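Local structure of esterase (Staphylococcus aureus subsp. aureus USA300_TCH1516, 3D7R) at residues V259-G264 with P271-F276; Q85-N90 with F114-L119; N32-H37 with P300-R305; D144-A149 with K233-G238. The protein probably hydrolyses ester bonds as a member of the alpha/beta hydrolase fold family. All blocks are in the same frame, centred on the assembly; numbering follows the deposited sequence.

Overall arrangement
Contacts 1 and 2 pack helices against the same mixed sheet, but on opposite sides of the chain's centre, with their own centres about 24 Å apart. Contact 3 brings the N-terminal residues 32-37 to the segment just before helix 305-318, and it adjoins contact 2: in helix 113-126, Phe114 CD2 lies 3.2 Å from Ile301 O, and Phe114 CE2 lies 3.5 Å from Tyr34 CB. Contact 4 joins two helices far from there, about 28 Å from contact 3 between centres. A dimethyl sulfoxide molecule, probably from the crystallisation liquor, sits at each of contacts 3 and 4, while the side chain of Phe87 in contact 2 is about 9 Å from a bound sodium ion.

Contact 1 (V259-G264 with P271-F276)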
# COMPACT_ATOMS: atom_id res chain seq x y z
N VAL A 259 -7.14 12.96 0.26
CA VAL A 259 -6.63 11.67 0.81
C VAL A 259 -7.73 10.97 1.61
O VAL A 259 -8.50 11.63 2.34
CB VAL A 259 -5.32 11.87 1.67
CG1 VAL A 259 -4.82 10.53 2.28
CG2 VAL A 259 -4.19 12.49 0.83
N TYR A 260 -7.84 9.65 1.42
CA TYR A 260 -8.85 8.82 2.08
C TYR A 260 -8.08 7.73 2.72
O TYR A 260 -7.37 7.01 2.03
CB TYR A 260 -9.83 8.24 1.05
CG TYR A 260 -10.51 9.33 0.26
CD1 TYR A 260 -11.81 9.73 0.58
CD2 TYR A 260 -9.84 10.02 -0.77
CE1 TYR A 260 -12.44 10.77 -0.11
CE2 TYR A 260 -10.48 11.06 -1.48
CZ TYR A 260 -11.77 11.42 -1.13
OH TYR A 260 -12.43 12.44 -1.79
N MSE A 261 -8.16 7.62 4.03
CA MSE A 261 -7.31 6.67 4.76
C MSE A 261 -8.16 5.72 5.57
O MSE A 261 -9.19 6.13 6.16
CB MSE A 261 -6.33 7.43 5.68
CG MSE A 261 -5.38 6.54 6.48
SE MSE A 261 -3.96 7.61 7.24
CE MSE A 261 -4.99 8.73 8.48
N PHE A 262 -7.73 4.46 5.60
CA PHE A 262 -8.42 3.39 6.33
C PHE A 262 -7.41 2.74 7.25
O PHE A 262 -6.27 2.47 6.86
CB PHE A 262 -8.98 2.33 5.36
CG PHE A 262 -10.05 2.86 4.47
CD1 PHE A 262 -11.39 2.67 4.79
CD2 PHE A 262 -9.72 3.62 3.33
CE1 PHE A 262 -12.40 3.20 3.99
CE2 PHE A 262 -10.72 4.15 2.52
CZ PHE A 262 -12.07 3.94 2.86
N GLY A 263 -7.81 2.50 8.49
CA GLY A 263 -6.93 1.82 9.42
C GLY A 263 -7.67 1.29 10.60
O GLY A 263 -8.86 1.55 10.75
N GLY A 264 -6.97 0.51 11.44
CA GLY A 264 -7.55 -0.09 12.65
C GLY A 264 -6.89 0.42 13.90
O GLY A 264 -5.74 0.89 13.86
N PRO A 271 -1.06 5.48 16.04
CA PRO A 271 -0.60 6.84 16.38
C PRO A 271 -0.08 7.67 15.21
O PRO A 271 -0.41 8.85 15.12
CB PRO A 271 0.53 6.58 17.38
CG PRO A 271 0.09 5.31 18.07
CD PRO A 271 -0.45 4.48 16.93
N ASP A 272 0.72 7.06 14.31
CA ASP A 272 1.18 7.75 13.10
C ASP A 272 0.07 8.17 12.16
O ASP A 272 0.12 9.26 11.57
CB ASP A 272 2.26 6.92 12.38
CG ASP A 272 3.57 6.87 13.17
OD1 ASP A 272 3.95 7.94 13.74
OD2 ASP A 272 4.19 5.77 13.26
N MSE A 273 -0.96 7.34 12.01
CA MSE A 273 -2.10 7.74 11.19
C MSE A 273 -2.84 8.92 11.80
O MSE A 273 -3.25 9.84 11.08
CB MSE A 273 -3.08 6.56 10.95
CG MSE A 273 -2.45 5.42 10.14
SE MSE A 273 -3.81 4.08 9.77
CE MSE A 273 -3.88 3.18 11.49
N LYS A 274 -3.02 8.92 13.12
CA LYS A 274 -3.67 10.05 13.79
C LYS A 274 -2.82 11.31 13.68
O LYS A 274 -3.35 12.40 13.49
CB LYS A 274 -3.98 9.74 15.27
CG LYS A 274 -5.04 8.63 15.50
CD LYS A 274 -6.44 9.05 15.02
CE LYS A 274 -7.25 9.70 16.12
NZ LYS A 274 -8.54 10.21 15.57
N LEU A 275 -1.50 11.16 13.82
CA LEU A 275 -0.57 12.28 13.65
C LEU A 275 -0.61 12.85 12.22
O LEU A 275 -0.71 14.07 12.01
CB LEU A 275 0.86 11.87 14.01
CG LEU A 275 1.95 12.93 13.83
CD1 LEU A 275 1.61 14.26 14.57
CD2 LEU A 275 3.29 12.37 14.30
N PHE A 276 -0.54 11.96 11.24
CA PHE A 276 -0.69 12.38 9.84
C PHE A 276 -2.03 13.12 9.61
O PHE A 276 -2.07 14.17 8.97
CB PHE A 276 -0.58 11.18 8.91
CG PHE A 276 -0.82 11.49 7.45
CD1 PHE A 276 0.11 12.25 6.73
CD2 PHE A 276 -1.94 10.98 6.79
CE1 PHE A 276 -0.09 12.54 5.38
CE2 PHE A 276 -2.15 11.25 5.43
CZ PHE A 276 -1.21 12.02 4.72
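This is a buried, apolar strand-helix packing in which Met261 of strand 259-264 meets Met273 and Phe276 of helix 270-282. The two short segments run roughly antiparallel, their axes 9.7 Å apart at the closest approach. Met261, a selenomethionine like Met273, reaches out from the strand with CG anti to its backbone N (chi1 -180°) and then bends at its last torsion. The bend brings its CE to 3.8 Å from Met273 CB and 3.3 Å from Met273 O, and Met261 SE sits 4.0 Å from Phe276 CD2, a Met-aromatic contact made obliquely to the ring. Farther back, Val259 CG1 meets the edge of the same ring, 4.2 Å from Phe276 CE2. Toward the strand's C-terminal end the partner is backbone: Met273 SE lies 3.9 Å from Gly263 CA, and Met273 CE approaches Gly264 O at 3.8 Å. Glycine suits position 263 because a bare CA lets the end of Met273 lie against the main chain, while unbranched, flexible methionines can bend to fit between strand and helix. Such packing is characteristic of a beta-alpha-beta crossover, formed here by strand 259-264, helix 270-282 and strand 287-292 of the alpha/beta hydrolase fold.

Contact 2 (Q85-N90 with F114-L119)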
# COMPACT_ATOMS: atom_id res chain seq x y z
N GLN A 85 6.21 -7.17 -14.62
CA GLN A 85 4.83 -7.66 -14.71
C GLN A 85 3.84 -6.59 -14.23
O GLN A 85 4.02 -6.03 -13.15
CB GLN A 85 4.63 -8.88 -13.83
CG GLN A 85 5.31 -10.15 -14.34
CD GLN A 85 5.06 -11.27 -13.40
OE1 GLN A 85 5.73 -11.40 -12.38
NE2 GLN A 85 4.04 -12.07 -13.69
N VAL A 86 2.81 -6.34 -15.04
CA VAL A 86 1.68 -5.49 -14.62
C VAL A 86 0.38 -6.24 -14.89
O VAL A 86 0.10 -6.62 -16.03
CB VAL A 86 1.65 -4.11 -15.33
CG1 VAL A 86 0.47 -3.27 -14.80
CG2 VAL A 86 2.96 -3.33 -15.11
N PHE A 87 -0.40 -6.49 -13.85
CA PHE A 87 -1.73 -7.08 -14.02
C PHE A 87 -2.78 -5.98 -14.04
O PHE A 87 -2.68 -5.01 -13.30
CB PHE A 87 -2.02 -8.06 -12.87
CG PHE A 87 -1.07 -9.22 -12.85
CD1 PHE A 87 -1.36 -10.37 -13.59
CD2 PHE A 87 0.12 -9.16 -12.11
CE1 PHE A 87 -0.45 -11.46 -13.60
CE2 PHE A 87 1.01 -10.24 -12.10
CZ PHE A 87 0.73 -11.38 -12.85
N ARG A 88 -3.80 -6.12 -14.90
CA ARG A 88 -4.93 -5.21 -14.85
C ARG A 88 -6.21 -6.00 -14.66
O ARG A 88 -6.40 -7.04 -15.29
CB ARG A 88 -5.00 -4.39 -16.14
CG ARG A 88 -3.77 -3.50 -16.35
CD ARG A 88 -4.13 -2.32 -17.25
NE ARG A 88 -2.96 -1.63 -17.77
CZ ARG A 88 -3.02 -0.51 -18.48
NH1 ARG A 88 -4.20 0.05 -18.72
NH2 ARG A 88 -1.91 0.05 -18.95
N PHE A 89 -7.06 -5.51 -13.77
CA PHE A 89 -8.36 -6.08 -13.54
C PHE A 89 -9.39 -5.08 -14.04
O PHE A 89 -9.32 -3.89 -13.71
CB PHE A 89 -8.65 -6.28 -12.05
CG PHE A 89 -7.63 -7.10 -11.29
CD1 PHE A 89 -7.96 -8.37 -10.82
CD2 PHE A 89 -6.36 -6.58 -11.02
CE1 PHE A 89 -7.03 -9.13 -10.11
CE2 PHE A 89 -5.43 -7.31 -10.30
CZ PHE A 89 -5.77 -8.60 -9.84
N ASN A 90 -10.37 -5.57 -14.80
CA ASN A 90 -11.51 -4.73 -15.11
C ASN A 90 -12.79 -5.56 -15.16
O ASN A 90 -12.75 -6.79 -15.33
CB ASN A 90 -11.29 -3.86 -16.37
CG ASN A 90 -10.81 -4.65 -17.57
OD1 ASN A 90 -11.47 -5.59 -18.01
ND2 ASN A 90 -9.67 -4.24 -18.12
N PHE A 114 -4.64 -13.00 -0.88
CA PHE A 114 -5.69 -12.13 -0.33
C PHE A 114 -5.66 -10.74 -0.97
O PHE A 114 -6.68 -10.04 -0.99
CB PHE A 114 -5.54 -12.00 1.20
CG PHE A 114 -6.06 -13.18 1.99
CD1 PHE A 114 -6.15 -14.45 1.42
CD2 PHE A 114 -6.46 -13.02 3.30
CE1 PHE A 114 -6.65 -15.55 2.17
CE2 PHE A 114 -6.94 -14.11 4.05
CZ PHE A 114 -7.04 -15.37 3.47
N HIS A 115 -4.48 -10.32 -1.46
CA HIS A 115 -4.39 -9.09 -2.25
C HIS A 115 -5.12 -9.28 -3.57
O HIS A 115 -5.83 -8.40 -4.02
CB HIS A 115 -2.94 -8.69 -2.53
CG HIS A 115 -2.26 -7.95 -1.41
ND1 HIS A 115 -1.05 -8.37 -0.88
CD2 HIS A 115 -2.59 -6.82 -0.76
CE1 HIS A 115 -0.69 -7.53 0.08
NE2 HIS A 115 -1.60 -6.58 0.17
N TRP A 116 -4.93 -10.44 -4.21
CA TRP A 116 -5.64 -10.73 -5.45
C TRP A 116 -7.14 -10.60 -5.23
O TRP A 116 -7.85 -9.97 -6.02
CB TRP A 116 -5.26 -12.13 -5.94
CG TRP A 116 -3.96 -12.09 -6.68
CD1 TRP A 116 -2.70 -12.04 -6.14
CD2 TRP A 116 -3.80 -12.02 -8.09
NE1 TRP A 116 -1.76 -11.98 -7.15
CE2 TRP A 116 -2.41 -11.95 -8.35
CE3 TRP A 116 -4.68 -12.03 -9.17
CZ2 TRP A 116 -1.90 -11.90 -9.65
CZ3 TRP A 116 -4.17 -11.94 -10.45
CH2 TRP A 116 -2.79 -11.89 -10.68
N ARG A 117 -7.59 -11.18 -4.13
CA ARG A 117 -9.01 -11.20 -3.82
C ARG A 117 -9.56 -9.80 -3.51
O ARG A 117 -10.63 -9.43 -3.98
CB ARG A 117 -9.25 -12.18 -2.68
CG ARG A 117 -10.67 -12.38 -2.33
CD ARG A 117 -10.78 -13.58 -1.44
NE ARG A 117 -12.16 -13.71 -1.06
CZ ARG A 117 -12.60 -14.44 -0.04
NH1 ARG A 117 -11.72 -15.11 0.72
NH2 ARG A 117 -13.90 -14.47 0.21
N LEU A 118 -8.80 -9.02 -2.74
CA LEU A 118 -9.18 -7.64 -2.42
C LEU A 118 -9.31 -6.78 -3.69
O LEU A 118 -10.27 -6.04 -3.84
CB LEU A 118 -8.16 -7.00 -1.46
CG LEU A 118 -8.30 -5.49 -1.15
CD1 LEU A 118 -9.70 -5.14 -0.56
CD2 LEU A 118 -7.17 -4.99 -0.22
N LEU A 119 -8.32 -6.87 -4.56
CA LEU A 119 -8.31 -6.10 -5.80
C LEU A 119 -9.48 -6.46 -6.72
O LEU A 119 -10.10 -5.59 -7.34
CB LEU A 119 -6.96 -6.25 -6.50
CG LEU A 119 -5.91 -5.19 -6.05
CD1 LEU A 119 -5.71 -5.15 -4.54
CD2 LEU A 119 -4.59 -5.45 -6.75
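The ring of Phe87 receives the indole of Trp116 over one face, with Trp116 CH2 standing 3.6 Å above its plane and offset toward the rim. The edge of the tryptophan's six-membered ring therefore points at the phenyl face, a T-shaped pair with centroids 4.9 Å apart and planes at 70°. Phe89 reverses the roles: its own edge is turned toward the face of Trp116 in an offset edge-to-face pair, with planes at 64° and Phe89 CZ 3.7 Å from Trp116 CE3. Over one face of Phe89 lies Leu119 CB, and from the same leucine a methyl, CD2, comes to 4.1 Å from Phe89 CE2. Phe87 and Phe89 can share one indole because, two residues apart on strand 84-90, both start toward helix 113-126. Trp116 holds CG beside its backbone N (chi1 -82°), and although its side chain does not start out toward the strand, the broad indole is long enough for its benzene end to reach both phenylalanines. The polar end is satisfied elsewhere: Trp116 NE1 is hydrogen-bonded to His64 NE2, and the imidazole of His64 also meets the indole at a shallow angle between planes. Leu119 continues the apolar surface onto Val130 and Leu132 of strand 129-133. Chemically, the seam between strand and helix is an aromatic cluster joined by dispersion and by weak electrostatic attraction of ring C-H edges to pi faces, while the bond to His64 probably helps fix the rotation of the indole at the centre of the cluster.

Contact 3 (N32-H37 with P300-R305); sequences NKYLLH and PIYPIR. With DMS (dimethyl sulfoxide), chain G.
Tyr34 lays one face of its ring against the pyrrolidine of Pro303, the central residue of an inverse gamma turn whose Ile304 N to Tyr302 O bond is weak. Pro303 CG is 3.5 Å from Tyr34 CZ and 4.0 Å from the ring centroid, only 29° off the normal, which makes a CH-pi contact. Proline suits the place twice over: its ring fits the tight turn, and, being rigid, it offers C-H groups to the phenol face. CG of the neighbouring Lys33 sits over the opposite face of Tyr34, toward its rim, so the ring has aliphatic carbon on both faces. Tyr302 is the aromatic neighbour, met obliquely as the two side chains run antiparallel past each other, with Tyr34 CD2 3.8 Å from Tyr302 CD1 and Tyr34 CB in the plane of the Tyr302 ring at its edge. Tyr34 is the first residue to leave the short helix 30-33, and the contact joins the end of that helix to the turn before helix 305-318; Phe114 and Arg117 of helix 113-126 also touch Pro303. Beside it, a dimethyl sulfoxide accepts a nearly straight hydrogen bond from Leu36 N to its O (2.8 Å), while its methyl C1 rests 3.8 Å from Tyr302 OH.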
# COMPACT_ATOMS: atom_id res chain seq x y z
N ASN A 32 -4.68 -15.13 12.99
CA ASN A 32 -4.31 -16.54 13.12
C ASN A 32 -5.12 -17.48 12.23
O ASN A 32 -4.56 -18.45 11.71
CB ASN A 32 -4.36 -16.97 14.57
CG ASN A 32 -3.20 -16.38 15.37
OD1 ASN A 32 -2.10 -16.19 14.83
ND2 ASN A 32 -3.43 -16.10 16.64
N LYS A 33 -6.39 -17.15 12.03
CA LYS A 33 -7.28 -17.96 11.17
C LYS A 33 -6.77 -18.01 9.72
O LYS A 33 -6.84 -19.06 9.07
CB LYS A 33 -8.71 -17.43 11.20
CG LYS A 33 -9.72 -18.36 10.50
CD LYS A 33 -11.16 -17.82 10.48
CE LYS A 33 -11.66 -17.43 11.87
NZ LYS A 33 -11.45 -18.49 12.90
N TYR A 34 -6.26 -16.87 9.23
CA TYR A 34 -5.79 -16.76 7.86
C TYR A 34 -4.28 -16.61 7.71
O TYR A 34 -3.79 -16.19 6.66
CB TYR A 34 -6.54 -15.63 7.15
CG TYR A 34 -8.02 -15.86 7.14
CD1 TYR A 34 -8.58 -16.85 6.31
CD2 TYR A 34 -8.87 -15.12 7.97
CE1 TYR A 34 -9.95 -17.09 6.31
CE2 TYR A 34 -10.26 -15.36 7.97
CZ TYR A 34 -10.78 -16.34 7.14
OH TYR A 34 -12.14 -16.58 7.12
N LEU A 35 -3.55 -17.02 8.76
CA LEU A 35 -2.09 -16.86 8.84
C LEU A 35 -1.35 -17.49 7.68
O LEU A 35 -1.59 -18.65 7.33
CB LEU A 35 -1.57 -17.48 10.15
CG LEU A 35 -0.10 -17.27 10.50
CD1 LEU A 35 0.19 -15.77 10.72
CD2 LEU A 35 0.24 -18.08 11.75
N LEU A 36 -0.42 -16.73 7.10
CA LEU A 36 0.57 -17.30 6.20
C LEU A 36 1.95 -17.09 6.82
O LEU A 36 2.42 -15.95 6.95
CB LEU A 36 0.47 -16.67 4.81
CG LEU A 36 -0.65 -17.08 3.83
CD1 LEU A 36 -0.51 -16.24 2.55
CD2 LEU A 36 -0.65 -18.59 3.48
N HIS A 37 2.59 -18.19 7.23
CA HIS A 37 3.92 -18.13 7.84
C HIS A 37 4.94 -17.48 6.91
O HIS A 37 5.81 -16.74 7.38
CB HIS A 37 4.43 -19.54 8.22
CG HIS A 37 3.84 -20.08 9.49
ND1 HIS A 37 3.09 -21.24 9.54
CD2 HIS A 37 3.91 -19.63 10.77
CE1 HIS A 37 2.71 -21.47 10.78
NE2 HIS A 37 3.20 -20.51 11.55
N PRO A 300 -8.71 -4.92 5.60
CA PRO A 300 -9.54 -5.19 4.43
C PRO A 300 -9.14 -6.41 3.57
O PRO A 300 -9.92 -6.81 2.71
CB PRO A 300 -9.43 -3.90 3.61
CG PRO A 300 -9.16 -2.83 4.68
CD PRO A 300 -8.14 -3.56 5.53
N ILE A 301 -7.93 -6.96 3.78
CA ILE A 301 -7.51 -8.17 3.05
C ILE A 301 -8.21 -9.42 3.57
O ILE A 301 -8.26 -10.46 2.88
CB ILE A 301 -5.97 -8.38 3.08
CG1 ILE A 301 -5.49 -8.68 4.51
CG2 ILE A 301 -5.26 -7.17 2.47
CD1 ILE A 301 -4.10 -9.35 4.60
N TYR A 302 -8.73 -9.33 4.79
CA TYR A 302 -9.44 -10.44 5.40
C TYR A 302 -10.91 -10.52 4.95
O TYR A 302 -11.58 -9.49 4.79
CB TYR A 302 -9.33 -10.38 6.93
CG TYR A 302 -7.90 -10.49 7.43
CD1 TYR A 302 -7.24 -11.72 7.46
CD2 TYR A 302 -7.18 -9.35 7.83
CE1 TYR A 302 -5.91 -11.84 7.91
CE2 TYR A 302 -5.84 -9.45 8.28
CZ TYR A 302 -5.21 -10.70 8.31
OH TYR A 302 -3.90 -10.80 8.75
N PRO A 303 -11.42 -11.76 4.76
CA PRO A 303 -12.82 -11.97 4.37
C PRO A 303 -13.80 -11.81 5.54
O PRO A 303 -14.41 -12.78 6.01
CB PRO A 303 -12.80 -13.40 3.80
CG PRO A 303 -11.75 -14.09 4.60
CD PRO A 303 -10.69 -13.03 4.89
N ILE A 304 -13.94 -10.58 6.02
CA ILE A 304 -14.77 -10.24 7.17
C ILE A 304 -15.68 -9.05 6.82
O ILE A 304 -15.39 -8.29 5.90
CB ILE A 304 -13.91 -9.90 8.42
CG1 ILE A 304 -12.90 -8.78 8.09
CG2 ILE A 304 -13.19 -11.19 8.92
CD1 ILE A 304 -12.17 -8.20 9.28
N ARG A 305 -16.77 -8.89 7.55
CA ARG A 305 -17.75 -7.87 7.18
C ARG A 305 -17.17 -6.46 7.13
O ARG A 305 -17.56 -5.69 6.27
CB ARG A 305 -19.02 -7.94 8.04
CG ARG A 305 -19.72 -9.29 7.89
CD ARG A 305 -21.24 -9.21 7.92
NE ARG A 305 -21.87 -10.52 8.18
CZ ARG A 305 -21.83 -11.57 7.35
NH1 ARG A 305 -22.46 -12.70 7.69
NH2 ARG A 305 -21.18 -11.49 6.19
S DMS G . 0.37 -12.86 7.40
O DMS G . -0.90 -14.05 7.79
C1 DMS G . -0.15 -11.22 7.99
C2 DMS G . 1.77 -13.15 8.51

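Contact 4 (D144-A149 with K233-G238). With DMS (dimethyl sulfoxide), chain M.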
# COMPACT_ATOMS: atom_id res chain seq x y z
N ASP A 144 15.27 3.43 -5.04
CA ASP A 144 15.18 4.12 -6.34
C ASP A 144 14.61 3.25 -7.45
O ASP A 144 13.88 3.75 -8.30
CB ASP A 144 16.51 4.72 -6.77
CG ASP A 144 16.96 5.87 -5.88
OD1 ASP A 144 16.18 6.35 -5.02
OD2 ASP A 144 18.11 6.31 -6.06
N ASP A 145 14.95 1.96 -7.43
CA ASP A 145 14.41 0.98 -8.37
C ASP A 145 12.89 0.93 -8.24
O ASP A 145 12.15 0.89 -9.22
CB ASP A 145 14.97 -0.42 -8.06
CG ASP A 145 16.49 -0.48 -8.15
OD1 ASP A 145 17.03 -0.10 -9.20
OD2 ASP A 145 17.15 -0.92 -7.16
N THR A 146 12.43 0.89 -7.00
CA THR A 146 11.01 0.74 -6.69
C THR A 146 10.25 1.95 -7.18
O THR A 146 9.24 1.82 -7.90
CB THR A 146 10.82 0.59 -5.17
OG1 THR A 146 11.50 -0.59 -4.74
CG2 THR A 146 9.32 0.50 -4.80
N PHE A 147 10.74 3.14 -6.82
CA PHE A 147 10.05 4.37 -7.20
C PHE A 147 10.09 4.68 -8.71
O PHE A 147 9.12 5.17 -9.27
CB PHE A 147 10.53 5.56 -6.35
CG PHE A 147 9.88 5.63 -4.99
CD1 PHE A 147 8.49 5.79 -4.87
CD2 PHE A 147 10.63 5.50 -3.83
CE1 PHE A 147 7.87 5.84 -3.60
CE2 PHE A 147 10.03 5.55 -2.56
CZ PHE A 147 8.65 5.73 -2.45
N GLN A 148 11.20 4.37 -9.38
CA GLN A 148 11.28 4.59 -10.83
C GLN A 148 10.26 3.74 -11.58
O GLN A 148 9.65 4.19 -12.55
CB GLN A 148 12.72 4.39 -11.35
CG GLN A 148 13.67 5.46 -10.74
CD GLN A 148 15.14 5.33 -11.12
OE1 GLN A 148 15.64 4.23 -11.43
NE2 GLN A 148 15.85 6.45 -11.08
N ALA A 149 10.09 2.51 -11.12
CA ALA A 149 9.10 1.61 -11.71
C ALA A 149 7.67 2.12 -11.54
O ALA A 149 6.87 2.06 -12.47
CB ALA A 149 9.24 0.22 -11.13
N LYS A 233 15.56 -0.96 6.27
CA LYS A 233 16.96 -0.61 6.21
C LYS A 233 17.62 -1.22 4.98
O LYS A 233 18.38 -0.56 4.28
CB LYS A 233 17.69 -1.04 7.50
CG LYS A 233 17.61 -0.01 8.65
CD LYS A 233 18.11 -0.61 9.99
CE LYS A 233 17.69 0.27 11.19
NZ LYS A 233 17.86 -0.44 12.53
N LYS A 234 17.30 -2.49 4.69
CA LYS A 234 17.85 -3.16 3.50
C LYS A 234 17.42 -2.44 2.20
O LYS A 234 18.26 -2.15 1.34
CB LYS A 234 17.42 -4.62 3.48
CG LYS A 234 17.97 -5.44 2.31
CD LYS A 234 19.48 -5.61 2.44
CE LYS A 234 19.92 -6.99 2.04
NZ LYS A 234 21.37 -7.11 2.29
N TRP A 235 16.13 -2.14 2.10
CA TRP A 235 15.55 -1.44 0.95
C TRP A 235 16.10 -0.00 0.78
O TRP A 235 16.40 0.44 -0.35
CB TRP A 235 14.04 -1.43 1.10
CG TRP A 235 13.27 -0.80 -0.03
CD1 TRP A 235 13.16 -1.25 -1.31
CD2 TRP A 235 12.47 0.38 0.06
NE1 TRP A 235 12.34 -0.41 -2.04
CE2 TRP A 235 11.91 0.60 -1.21
CE3 TRP A 235 12.19 1.29 1.10
CZ2 TRP A 235 11.08 1.68 -1.48
CZ3 TRP A 235 11.36 2.37 0.83
CH2 TRP A 235 10.80 2.55 -0.44
N ALA A 236 16.27 0.69 1.91
CA ALA A 236 16.73 2.08 1.93
C ALA A 236 18.17 2.23 1.43
O ALA A 236 18.53 3.30 0.98
CB ALA A 236 16.62 2.65 3.35
N ASN A 237 18.97 1.17 1.53
CA ASN A 237 20.31 1.10 0.93
C ASN A 237 21.21 2.27 1.36
O ASN A 237 21.91 2.86 0.55
CB ASN A 237 20.23 0.99 -0.61
CG ASN A 237 21.51 0.46 -1.23
OD1 ASN A 237 22.18 -0.41 -0.68
ND2 ASN A 237 21.86 0.99 -2.40
N GLY A 238 21.19 2.59 2.65
CA GLY A 238 22.07 3.64 3.17
C GLY A 238 21.36 4.94 3.54
O GLY A 238 21.93 5.76 4.23
S DMS M . 20.60 4.64 -2.89
O DMS M . 20.16 2.92 -3.18
C1 DMS M . 20.97 5.43 -4.49
C2 DMS M . 19.15 5.61 -2.38
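Trp235 turns the N-H edge of its indole toward the hydroxyl of Thr146. Trp235 NE1 donates to Thr146 OG1 over 2.8 Å in an almost straight bond of 173°, with the oxygen lying practically in the indole plane. Trp235 has CG anti to its backbone N (chi1 -178°), which carries the long ring out from helix 225-236 to the neighbouring helix 143-161. Threonine suits the meeting point because it offers both polarity and carbon: its OG1 takes the indole hydrogen and is also hydrogen-bonded to Pro136 O, while Thr146 CG2 packs 3.9 Å from Trp235 CZ2. OG1 thus satisfies the buried indole N-H, and as Pro136 O can only accept, the hydroxyl proton is probably directed to that carbonyl. Phe147, the next residue, meets the far corner of the indole, with its CE2 3.8 Å from Trp235 CH2. Its ring meets the six-membered ring of the indole obliquely, planes at 50°. Near the surface, a dimethyl sulfoxide accepts a hydrogen bond from Asn237 ND2 to its O (2.7 Å) and sets its C1 3.4 Å from Asp144 OD2, touching both segments; Asp144 OD1 forms a salt bridge with Arg245. Leu177 of helix 173-187 touches Thr146, Phe147 and Trp235 alike, so three helices of the alpha/beta hydrolase fold converge here, helix 173-187 being the one that follows strand 166-171.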